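Local coordinates for G protein alpha subunit (Entamoeba histolytica, PDB 4FID), which probably acts as the GTP-binding and GTP-hydrolysing alpha subunit of a heterotrimeric G protein, relaying signals from membrane receptors, at residues I233-T246 / D261-T275. Numbering follows the deposited sequence.
Sequences IFLNKMDLFEEKLT and DNAVMGAQYIQQLFT. With GDP (guanosine-5'-diphosphate), chain C.
Phe241 sets CG opposite the backbone N (chi1 177°), which carries its ring from helix 238-247 onto helix 263-275; the chain of selenomethionine Met238, in one of two modelled conformers, turns at chi2 (76°) toward the same helix. This is the Ras-like domain of a G-alpha subunit, and the strand-to-helix turn bears its NKxD guanine-recognition motif, Asn236 to Asp239. The Phe241 ring is a knob in a hole formed by Ala263, Gly266, Ala267 and Ile270: CE1 lies 3.7 Å from Ile270 CD1, and Ala263 O sits in the ring plane at the edge. Leu245 CG lies over one ring face, offset toward the rim. Beside this knob, in that conformer, Met238 SE lies 4.1 Å from Ala267 CB. The short helix axes pass 10.1 Å apart, their N-to-C directions 109° apart; farther along, strand 230-236 continues the apolar seam, Leu235 CD1 lying 3.9 Å from Gln271 CB. Within the motif Met238 packs on helix 263-275, while Asn236 ND2 donates to GDP N7 (2.9 Å) and Asp239 OD2 accepts from GDP N2 (3.2 Å). At that helix's start, one water lies within hydrogen-bonding distance of Glu242 O and Asp261 OD1, and a second accepts from Ala263 N at 2.7 Å.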
ATOM      1  N   ILE A 233       0.659  11.422   9.233  1.00 26.97           N
ATOM      2  CA  ILE A 233      -0.028  10.172   8.963  1.00 27.32           C
ATOM      3  C   ILE A 233      -0.510  10.178   7.540  1.00 27.40           C
ATOM      4  O   ILE A 233      -1.202  11.108   7.135  1.00 34.86           O
ATOM      5  CB  ILE A 233      -1.246   9.973   9.871  1.00 28.85           C
ATOM      6  CG1 ILE A 233      -0.814   9.821  11.313  1.00 31.59           C
ATOM      7  CG2 ILE A 233      -2.015   8.716   9.473  1.00 32.45           C
ATOM      8  CD1 ILE A 233      -1.974   9.525  12.214  1.00 38.25           C
ATOM      9  N   PHE A 234      -0.162   9.147   6.779  1.00 20.40           N
ATOM     10  CA  PHE A 234      -0.721   8.997   5.441  1.00 24.39           C
ATOM     11  C   PHE A 234      -1.821   7.967   5.532  1.00 25.15           C
ATOM     12  O   PHE A 234      -1.579   6.795   5.806  1.00 29.94           O
ATOM     13  CB  PHE A 234       0.321   8.547   4.402  1.00 22.46           C
ATOM     14  CG  PHE A 234       1.320   9.614   4.006  1.00 24.75           C
ATOM     15  CD1 PHE A 234       1.246  10.900   4.524  1.00 26.57           C
ATOM     16  CD2 PHE A 234       2.345   9.313   3.107  1.00 27.76           C
ATOM     17  CE1 PHE A 234       2.181  11.876   4.162  1.00 26.50           C
ATOM     18  CE2 PHE A 234       3.277  10.272   2.731  1.00 29.70           C
ATOM     19  CZ  PHE A 234       3.194  11.566   3.265  1.00 33.26           C
ATOM     20  N   LEU A 235      -3.041   8.415   5.330  1.00 25.16           N
ATOM     21  CA  LEU A 235      -4.171   7.515   5.303  1.00 22.18           C
ATOM     22  C   LEU A 235      -4.244   7.006   3.879  1.00 24.83           C
ATOM     23  O   LEU A 235      -4.787   7.658   2.981  1.00 29.94           O
ATOM     24  CB  LEU A 235      -5.434   8.275   5.704  1.00 21.95           C
ATOM     25  CG  LEU A 235      -5.235   8.909   7.090  1.00 29.56           C
ATOM     26  CD1 LEU A 235      -6.154  10.126   7.316  1.00 36.38           C
ATOM     27  CD2 LEU A 235      -5.427   7.870   8.182  1.00 23.49           C
ATOM     28  N   ASN A 236      -3.677   5.835   3.669  1.00 22.17           N
ATOM     29  CA  ASN A 236      -3.413   5.369   2.320  1.00 26.11           C
ATOM     30  C   ASN A 236      -4.523   4.497   1.761  1.00 28.61           C
ATOM     31  O   ASN A 236      -5.367   3.960   2.514  1.00 30.72           O
ATOM     32  CB  ASN A 236      -2.093   4.609   2.295  1.00 30.16           C
ATOM     33  CG  ASN A 236      -1.570   4.413   0.903  1.00 32.39           C
ATOM     34  OD1 ASN A 236      -1.632   5.324   0.071  1.00 29.52           O
ATOM     35  ND2 ASN A 236      -1.027   3.220   0.637  1.00 33.21           N
ATOM     36  N   LYS A 237      -4.522   4.372   0.437  1.00 21.27           N
ATOM     37  CA  LYS A 237      -5.515   3.572  -0.281  1.00 20.46           C
ATOM     38  C   LYS A 237      -6.887   4.210  -0.237  1.00 25.08           C
ATOM     39  O   LYS A 237      -7.891   3.515  -0.126  1.00 29.63           O
ATOM     40  CB  LYS A 237      -5.563   2.136   0.249  1.00 15.78           C
ATOM     41  CG  LYS A 237      -4.176   1.443   0.223  1.00 23.02           C
ATOM     42  CD  LYS A 237      -4.294  -0.050   0.513  1.00 30.06           C
ATOM     43  CE  LYS A 237      -2.979  -0.777   0.296  1.00 33.92           C
ATOM     44  NZ  LYS A 237      -3.086  -2.218   0.638  1.00 37.13           N
HETATM   45  N   MSE A 238      -6.910   5.538  -0.345  1.00 30.17           N
HETATM   46  CA  MSE A 238      -8.165   6.278  -0.345  0.60 32.59           C
HETATM   47  C   MSE A 238      -9.062   5.834  -1.515  1.00 33.53           C
HETATM   48  O   MSE A 238     -10.295   5.752  -1.377  1.00 35.32           O
HETATM   49  CB  MSE A 238      -7.910   7.796  -0.355  0.60 30.33           C
HETATM   50  CG  MSE A 238      -9.179   8.656  -0.430  0.60 33.09           C
HETATM   51 SE   MSE A 238     -10.250   8.829   1.215  0.60 55.60          SE
HETATM   52  CE  MSE A 238     -11.509  10.205   0.616  0.60 25.92           C
ATOM     53  N   ASP A 239      -8.455   5.511  -2.644  1.00 32.99           N
ATOM     54  CA  ASP A 239      -9.204   4.981  -3.793  1.00 40.88           C
ATOM     55  C   ASP A 239      -9.955   3.687  -3.449  1.00 40.95           C
ATOM     56  O   ASP A 239     -11.177   3.586  -3.676  1.00 41.63           O
ATOM     57  CB  ASP A 239      -8.292   4.784  -5.034  1.00 35.91           C
ATOM     58  CG  ASP A 239      -6.985   3.996  -4.722  1.00 54.23           C
ATOM     59  OD1 ASP A 239      -6.424   4.117  -3.601  1.00 43.46           O
ATOM     60  OD2 ASP A 239      -6.510   3.266  -5.630  1.00 57.75           O
ATOM     61  N   LEU A 240      -9.220   2.721  -2.881  1.00 33.19           N
ATOM     62  CA  LEU A 240      -9.770   1.424  -2.504  1.00 28.38           C
ATOM     63  C   LEU A 240     -10.840   1.595  -1.457  1.00 33.97           C
ATOM     64  O   LEU A 240     -11.857   0.903  -1.471  1.00 41.62           O
ATOM     65  CB  LEU A 240      -8.674   0.498  -1.981  1.00 27.60           C
ATOM     66  CG  LEU A 240      -7.663   0.081  -3.058  1.00 38.53           C
ATOM     67  CD1 LEU A 240      -6.604  -0.889  -2.514  1.00 34.56           C
ATOM     68  CD2 LEU A 240      -8.407  -0.522  -4.265  1.00 33.78           C
ATOM     69  N   PHE A 241     -10.611   2.535  -0.551  1.00 29.87           N
ATOM     70  CA  PHE A 241     -11.552   2.795   0.522  1.00 35.50           C
ATOM     71  C   PHE A 241     -12.906   3.351   0.020  1.00 34.45           C
ATOM     72  O   PHE A 241     -13.952   2.889   0.448  1.00 32.66           O
ATOM     73  CB  PHE A 241     -10.889   3.718   1.545  1.00 37.44           C
ATOM     74  CG  PHE A 241     -11.779   4.115   2.681  1.00 27.93           C
ATOM     75  CD1 PHE A 241     -12.151   3.188   3.641  1.00 23.13           C
ATOM     76  CD2 PHE A 241     -12.223   5.435   2.799  1.00 26.46           C
ATOM     77  CE1 PHE A 241     -12.977   3.566   4.717  1.00 28.13           C
ATOM     78  CE2 PHE A 241     -13.051   5.826   3.856  1.00 30.84           C
ATOM     79  CZ  PHE A 241     -13.429   4.885   4.819  1.00 29.26           C
ATOM     80  N   GLU A 242     -12.873   4.331  -0.886  1.00 37.60           N
ATOM     81  CA  GLU A 242     -14.086   4.905  -1.493  1.00 42.38           C
ATOM     82  C   GLU A 242     -14.985   3.784  -1.989  1.00 45.27           C
ATOM     83  O   GLU A 242     -16.158   3.699  -1.639  1.00 47.95           O
ATOM     84  CB  GLU A 242     -13.717   5.768  -2.714  1.00 48.87           C
ATOM     85  CG  GLU A 242     -13.992   7.267  -2.603  1.00 61.74           C
ATOM     86  CD  GLU A 242     -14.734   7.852  -3.829  1.00 70.01           C
ATOM     87  OE1 GLU A 242     -14.257   7.691  -4.982  1.00 63.97           O
ATOM     88  OE2 GLU A 242     -15.802   8.481  -3.628  1.00 73.12           O
ATOM     89  N   GLU A 243     -14.403   2.936  -2.829  1.00 47.48           N
ATOM     90  CA  GLU A 243     -15.105   1.870  -3.517  1.00 43.90           C
ATOM     91  C   GLU A 243     -15.603   0.828  -2.519  1.00 45.64           C
ATOM     92  O   GLU A 243     -16.767   0.401  -2.563  1.00 44.30           O
ATOM     93  CB  GLU A 243     -14.170   1.235  -4.555  1.00 47.54           C
ATOM     94  CG  GLU A 243     -14.732   0.005  -5.257  1.00 65.21           C
ATOM     95  CD  GLU A 243     -16.005   0.299  -6.053  1.00 83.45           C
ATOM     96  OE1 GLU A 243     -15.953   1.124  -7.001  1.00 88.92           O
ATOM     97  OE2 GLU A 243     -17.058  -0.301  -5.735  1.00 87.61           O
ATOM     98  N   LYS A 244     -14.720   0.430  -1.606  1.00 45.35           N
ATOM     99  CA  LYS A 244     -15.036  -0.622  -0.650  1.00 38.48           C
ATOM    100  C   LYS A 244     -16.231  -0.251   0.214  1.00 39.10           C
ATOM    101  O   LYS A 244     -17.019  -1.110   0.595  1.00 38.14           O
ATOM    102  CB  LYS A 244     -13.837  -0.910   0.222  1.00 32.84           C
ATOM    103  CG  LYS A 244     -14.056  -2.022   1.202  1.00 28.72           C
ATOM    104  CD  LYS A 244     -12.722  -2.560   1.636  1.00 28.87           C
ATOM    105  CE  LYS A 244     -12.868  -3.849   2.414  1.00 29.37           C
ATOM    106  NZ  LYS A 244     -11.550  -4.227   2.964  1.00 28.99           N
ATOM    107  N   LEU A 245     -16.351   1.038   0.504  1.00 35.42           N
ATOM    108  CA  LEU A 245     -17.432   1.572   1.310  1.00 37.94           C
ATOM    109  C   LEU A 245     -18.816   1.259   0.731  1.00 47.36           C
ATOM    110  O   LEU A 245     -19.819   1.238   1.467  1.00 49.68           O
ATOM    111  CB  LEU A 245     -17.243   3.085   1.479  1.00 36.30           C
ATOM    112  CG  LEU A 245     -17.069   3.629   2.897  1.00 36.38           C
ATOM    113  CD1 LEU A 245     -16.378   2.618   3.811  1.00 40.58           C
ATOM    114  CD2 LEU A 245     -16.307   4.947   2.861  1.00 33.13           C
ATOM    115  N   THR A 246     -18.871   1.006  -0.576  1.00 46.07           N
ATOM    116  CA  THR A 246     -20.145   0.729  -1.240  1.00 47.60           C
ATOM    117  C   THR A 246     -20.567  -0.740  -1.138  1.00 47.01           C
ATOM    118  O   THR A 246     -21.733  -1.059  -1.316  1.00 50.72           O
ATOM    119  CB  THR A 246     -20.110   1.146  -2.721  1.00 53.48           C
ATOM    120  OG1 THR A 246     -19.262   0.247  -3.457  1.00 60.53           O
ATOM    121  CG2 THR A 246     -19.577   2.566  -2.859  1.00 49.83           C
ATOM    122  N   ASP A 261     -22.139   6.701   2.870  1.00 58.76           N
ATOM    123  CA  ASP A 261     -21.344   6.489   1.667  1.00 61.93           C
ATOM    124  C   ASP A 261     -20.215   7.510   1.489  1.00 57.36           C
ATOM    125  O   ASP A 261     -19.362   7.355   0.592  1.00 55.40           O
ATOM    126  CB  ASP A 261     -22.276   6.546   0.446  1.00 71.94           C
ATOM    127  CG  ASP A 261     -21.701   5.835  -0.766  1.00 82.90           C
ATOM    128  OD1 ASP A 261     -20.593   5.257  -0.631  1.00 89.51           O
ATOM    129  OD2 ASP A 261     -22.350   5.852  -1.844  1.00 82.73           O
ATOM    130  N   ASN A 262     -20.222   8.549   2.330  1.00 43.74           N
ATOM    131  CA  ASN A 262     -19.275   9.664   2.216  1.00 37.44           C
ATOM    132  C   ASN A 262     -17.830   9.322   2.643  1.00 38.94           C
ATOM    133  O   ASN A 262     -17.502   9.247   3.835  1.00 48.42           O
ATOM    134  CB  ASN A 262     -19.824  10.880   2.968  1.00 37.43           C
ATOM    135  CG  ASN A 262     -18.982  12.130   2.781  1.00 45.07           C
ATOM    136  OD1 ASN A 262     -17.758  12.064   2.654  1.00 50.60           O
ATOM    137  ND2 ASN A 262     -19.638  13.282   2.783  1.00 48.16           N
ATOM    138  N   ALA A 263     -16.965   9.139   1.657  1.00 31.39           N
ATOM    139  CA  ALA A 263     -15.635   8.632   1.903  1.00 30.83           C
ATOM    140  C   ALA A 263     -14.788   9.628   2.688  1.00 38.12           C
ATOM    141  O   ALA A 263     -13.818   9.240   3.373  1.00 41.13           O
ATOM    142  CB  ALA A 263     -14.955   8.262   0.591  1.00 34.79           C
ATOM    143  N   VAL A 264     -15.141  10.906   2.591  1.00 32.74           N
ATOM    144  CA  VAL A 264     -14.406  11.926   3.320  1.00 37.92           C
ATOM    145  C   VAL A 264     -14.735  11.847   4.804  1.00 37.89           C
ATOM    146  O   VAL A 264     -13.842  11.735   5.658  1.00 29.94           O
ATOM    147  CB  VAL A 264     -14.674  13.336   2.782  1.00 43.80           C
ATOM    148  CG1 VAL A 264     -14.438  14.381   3.868  1.00 42.71           C
ATOM    149  CG2 VAL A 264     -13.766  13.602   1.602  1.00 48.11           C
HETATM  150  N   MSE A 265     -16.024  11.888   5.101  1.00 39.54           N
HETATM  151  CA  MSE A 265     -16.467  11.801   6.475  1.00 42.85           C
HETATM  152  C   MSE A 265     -15.997  10.487   7.105  1.00 42.01           C
HETATM  153  O   MSE A 265     -15.609  10.473   8.293  1.00 31.51           O
HETATM  154  CB  MSE A 265     -17.983  11.919   6.557  1.00 43.99           C
HETATM  155  CG  MSE A 265     -18.518  13.323   6.297  1.00 47.27           C
HETATM  156 SE   MSE A 265     -20.428  13.437   6.720  1.00 84.30          SE
HETATM  157  CE  MSE A 265     -21.127  12.028   5.581  1.00291.62           C
ATOM    158  N   GLY A 266     -16.024   9.404   6.311  1.00 31.67           N
ATOM    159  CA  GLY A 266     -15.609   8.095   6.791  1.00 27.23           C
ATOM    160  C   GLY A 266     -14.112   8.010   7.081  1.00 33.41           C
ATOM    161  O   GLY A 266     -13.670   7.336   8.016  1.00 27.74           O
ATOM    162  N   ALA A 267     -13.317   8.701   6.273  1.00 38.96           N
ATOM    163  CA  ALA A 267     -11.880   8.662   6.448  1.00 33.61           C
ATOM    164  C   ALA A 267     -11.520   9.448   7.691  1.00 34.19           C
ATOM    165  O   ALA A 267     -10.589   9.081   8.413  1.00 33.88           O
ATOM    166  CB  ALA A 267     -11.172   9.206   5.227  1.00 30.54           C
ATOM    167  N   GLN A 268     -12.269  10.518   7.944  1.00 35.61           N
ATOM    168  CA  GLN A 268     -12.085  11.346   9.146  1.00 37.48           C
ATOM    169  C   GLN A 268     -12.404  10.574  10.430  1.00 38.58           C
ATOM    170  O   GLN A 268     -11.709  10.684  11.448  1.00 35.85           O
ATOM    171  CB  GLN A 268     -12.964  12.586   9.062  1.00 32.27           C
ATOM    172  CG  GLN A 268     -13.090  13.369  10.348  1.00 40.45           C
ATOM    173  CD  GLN A 268     -13.870  14.676  10.151  1.00 57.38           C
ATOM    174  OE1 GLN A 268     -15.091  14.677   9.908  1.00 55.62           O
ATOM    175  NE2 GLN A 268     -13.162  15.795  10.255  1.00 61.36           N
ATOM    176  N   TYR A 269     -13.461   9.781  10.361  1.00 35.64           N
ATOM    177  CA  TYR A 269     -13.868   8.958  11.476  1.00 35.50           C
ATOM    178  C   TYR A 269     -12.745   7.979  11.852  1.00 30.14           C
ATOM    179  O   TYR A 269     -12.373   7.844  13.005  1.00 30.13           O
ATOM    180  CB  TYR A 269     -15.142   8.228  11.083  1.00 34.71           C
ATOM    181  CG  TYR A 269     -15.800   7.462  12.203  1.00 40.53           C
ATOM    182  CD1 TYR A 269     -15.435   6.139  12.462  1.00 38.60           C
ATOM    183  CD2 TYR A 269     -16.801   8.047  12.990  1.00 33.38           C
ATOM    184  CE1 TYR A 269     -16.034   5.426  13.462  1.00 37.85           C
ATOM    185  CE2 TYR A 269     -17.413   7.337  13.991  1.00 30.87           C
ATOM    186  CZ  TYR A 269     -17.025   6.025  14.225  1.00 40.44           C
ATOM    187  OH  TYR A 269     -17.608   5.281  15.221  1.00 45.33           O
ATOM    188  N   ILE A 270     -12.192   7.309  10.862  1.00 29.85           N
ATOM    189  CA  ILE A 270     -11.047   6.454  11.098  1.00 29.62           C
ATOM    190  C   ILE A 270      -9.842   7.273  11.579  1.00 33.53           C
ATOM    191  O   ILE A 270      -9.164   6.903  12.543  1.00 33.86           O
ATOM    192  CB  ILE A 270     -10.731   5.608   9.855  1.00 23.19           C
ATOM    193  CG1 ILE A 270     -11.922   4.698   9.545  1.00 17.46           C
ATOM    194  CG2 ILE A 270      -9.475   4.786  10.073  1.00 20.98           C
ATOM    195  CD1 ILE A 270     -11.824   4.002   8.240  1.00 21.08           C
ATOM    196  N   GLN A 271      -9.587   8.405  10.937  1.00 29.94           N
ATOM    197  CA  GLN A 271      -8.466   9.225  11.353  1.00 27.22           C
ATOM    198  C   GLN A 271      -8.582   9.617  12.837  1.00 32.28           C
ATOM    199  O   GLN A 271      -7.610   9.571  13.589  1.00 30.07           O
ATOM    200  CB  GLN A 271      -8.365  10.459  10.468  1.00 26.61           C
ATOM    201  CG  GLN A 271      -7.314  11.460  10.899  1.00 33.20           C
ATOM    202  CD  GLN A 271      -7.929  12.666  11.569  1.00 50.47           C
ATOM    203  OE1 GLN A 271      -8.357  13.609  10.895  1.00 59.68           O
ATOM    204  NE2 GLN A 271      -7.994  12.646  12.902  1.00 51.96           N
ATOM    205  N   GLN A 272      -9.779  10.008  13.256  1.00 34.53           N
ATOM    206  CA  GLN A 272      -9.971  10.434  14.629  1.00 30.48           C
ATOM    207  C   GLN A 272      -9.802   9.289  15.617  1.00 31.28           C
ATOM    208  O   GLN A 272      -9.475   9.536  16.772  1.00 31.09           O
ATOM    209  CB  GLN A 272     -11.318  11.131  14.802  1.00 27.90           C
ATOM    210  CG  GLN A 272     -11.367  12.470  14.118  1.00 34.60           C
ATOM    211  CD  GLN A 272     -12.776  12.995  13.935  1.00 41.99           C
ATOM    212  OE1 GLN A 272     -13.744  12.281  14.187  1.00 48.28           O
ATOM    213  NE2 GLN A 272     -12.897  14.244  13.524  1.00 37.51           N
ATOM    214  N   LEU A 273      -9.996   8.043  15.170  1.00 30.82           N
ATOM    215  CA  LEU A 273      -9.708   6.881  16.038  1.00 28.46           C
ATOM    216  C   LEU A 273      -8.224   6.700  16.329  1.00 30.23           C
ATOM    217  O   LEU A 273      -7.875   6.204  17.377  1.00 40.96           O
ATOM    218  CB  LEU A 273     -10.253   5.581  15.454  1.00 29.30           C
ATOM    219  CG  LEU A 273     -11.769   5.472  15.302  1.00 30.45           C
ATOM    220  CD1 LEU A 273     -12.124   4.152  14.647  1.00 24.81           C
ATOM    221  CD2 LEU A 273     -12.453   5.621  16.643  1.00 30.05           C
ATOM    222  N   PHE A 274      -7.357   7.077  15.388  1.00 29.32           N
ATOM    223  CA  PHE A 274      -5.908   7.077  15.599  1.00 25.04           C
ATOM    224  C   PHE A 274      -5.437   8.238  16.477  1.00 30.53           C
ATOM    225  O   PHE A 274      -4.502   8.091  17.252  1.00 39.17           O
ATOM    226  CB  PHE A 274      -5.160   7.190  14.263  1.00 24.95           C
ATOM    227  CG  PHE A 274      -5.165   5.941  13.440  1.00 23.64           C
ATOM    228  CD1 PHE A 274      -6.242   5.641  12.616  1.00 23.06           C
ATOM    229  CD2 PHE A 274      -4.076   5.074  13.465  1.00 18.11           C
ATOM    230  CE1 PHE A 274      -6.239   4.478  11.853  1.00 25.85           C
ATOM    231  CE2 PHE A 274      -4.067   3.904  12.697  1.00 16.40           C
ATOM    232  CZ  PHE A 274      -5.129   3.610  11.893  1.00 21.54           C
ATOM    233  N   THR A 275      -6.054   9.403  16.335  1.00 31.25           N
ATOM    234  CA  THR A 275      -5.484  10.605  16.937  1.00 38.97           C
ATOM    235  C   THR A 275      -6.099  11.084  18.274  1.00 39.06           C
ATOM    236  O   THR A 275      -5.510  11.924  18.956  1.00 45.40           O
ATOM    237  CB  THR A 275      -5.359  11.776  15.897  1.00 29.78           C
ATOM    238  OG1 THR A 275      -6.650  12.163  15.421  1.00 34.49           O
ATOM    239  CG2 THR A 275      -4.532  11.334  14.730  1.00 27.03           C
TER
HETATM  240  PB  GDP C 401       4.319  -2.724   2.976  1.00 69.21           P
HETATM  241  O1B GDP C 401       5.583  -3.268   2.360  1.00 71.41           O
HETATM  242  O2B GDP C 401       3.859  -3.659   4.070  1.00 70.95           O
HETATM  243  O3B GDP C 401       4.646  -1.372   3.560  1.00 69.23           O
HETATM  244  O3A GDP C 401       3.111  -2.581   1.892  1.00 69.85           O
HETATM  245  PA  GDP C 401       3.304  -2.639   0.276  1.00 98.76           P
HETATM  246  O1A GDP C 401       3.877  -1.346  -0.264  1.00 84.66           O
HETATM  247  O2A GDP C 401       4.175  -3.813  -0.137  1.00103.93           O
HETATM  248  O5' GDP C 401       1.804  -2.886  -0.280  1.00 81.22           O
HETATM  249  C5' GDP C 401       1.516  -4.034  -1.085  1.00 81.05           C
HETATM  250  C4' GDP C 401       0.418  -3.770  -2.126  1.00 79.49           C
HETATM  251  O4' GDP C 401      -0.403  -2.643  -1.790  1.00 74.85           O
HETATM  252  C3' GDP C 401       0.983  -3.516  -3.525  1.00 74.05           C
HETATM  253  O3' GDP C 401       0.410  -4.455  -4.457  1.00 69.13           O
HETATM  254  C2' GDP C 401       0.590  -2.082  -3.852  1.00 66.45           C
HETATM  255  O2' GDP C 401       0.341  -1.909  -5.260  1.00 55.38           O
HETATM  256  C1' GDP C 401      -0.640  -1.862  -2.966  1.00 67.15           C
HETATM  257  N9  GDP C 401      -0.890  -0.424  -2.652  1.00 59.96           N
HETATM  258  C8  GDP C 401      -0.172   0.395  -1.853  1.00 48.31           C
HETATM  259  N7  GDP C 401      -0.716   1.643  -1.810  1.00 41.40           N
HETATM  260  C5  GDP C 401      -1.811   1.635  -2.593  1.00 49.83           C
HETATM  261  C6  GDP C 401      -2.853   2.608  -3.010  1.00 54.30           C
HETATM  262  O6  GDP C 401      -2.843   3.782  -2.597  1.00 52.59           O
HETATM  263  N1  GDP C 401      -3.811   2.200  -3.850  1.00 61.17           N
HETATM  264  C2  GDP C 401      -3.864   0.935  -4.311  1.00 63.65           C
HETATM  265  N2  GDP C 401      -4.870   0.592  -5.146  1.00 66.45           N
HETATM  266  N3  GDP C 401      -2.951  -0.014  -3.976  1.00 60.44           N
HETATM  267  C4  GDP C 401      -1.923   0.272  -3.139  1.00 58.43           C
HETATM  268  O   HOH W   1     -17.978   5.999  -1.859  1.00 41.40           O
HETATM  269  O   HOH W   2     -17.473   9.673  -0.939  1.00 51.65           O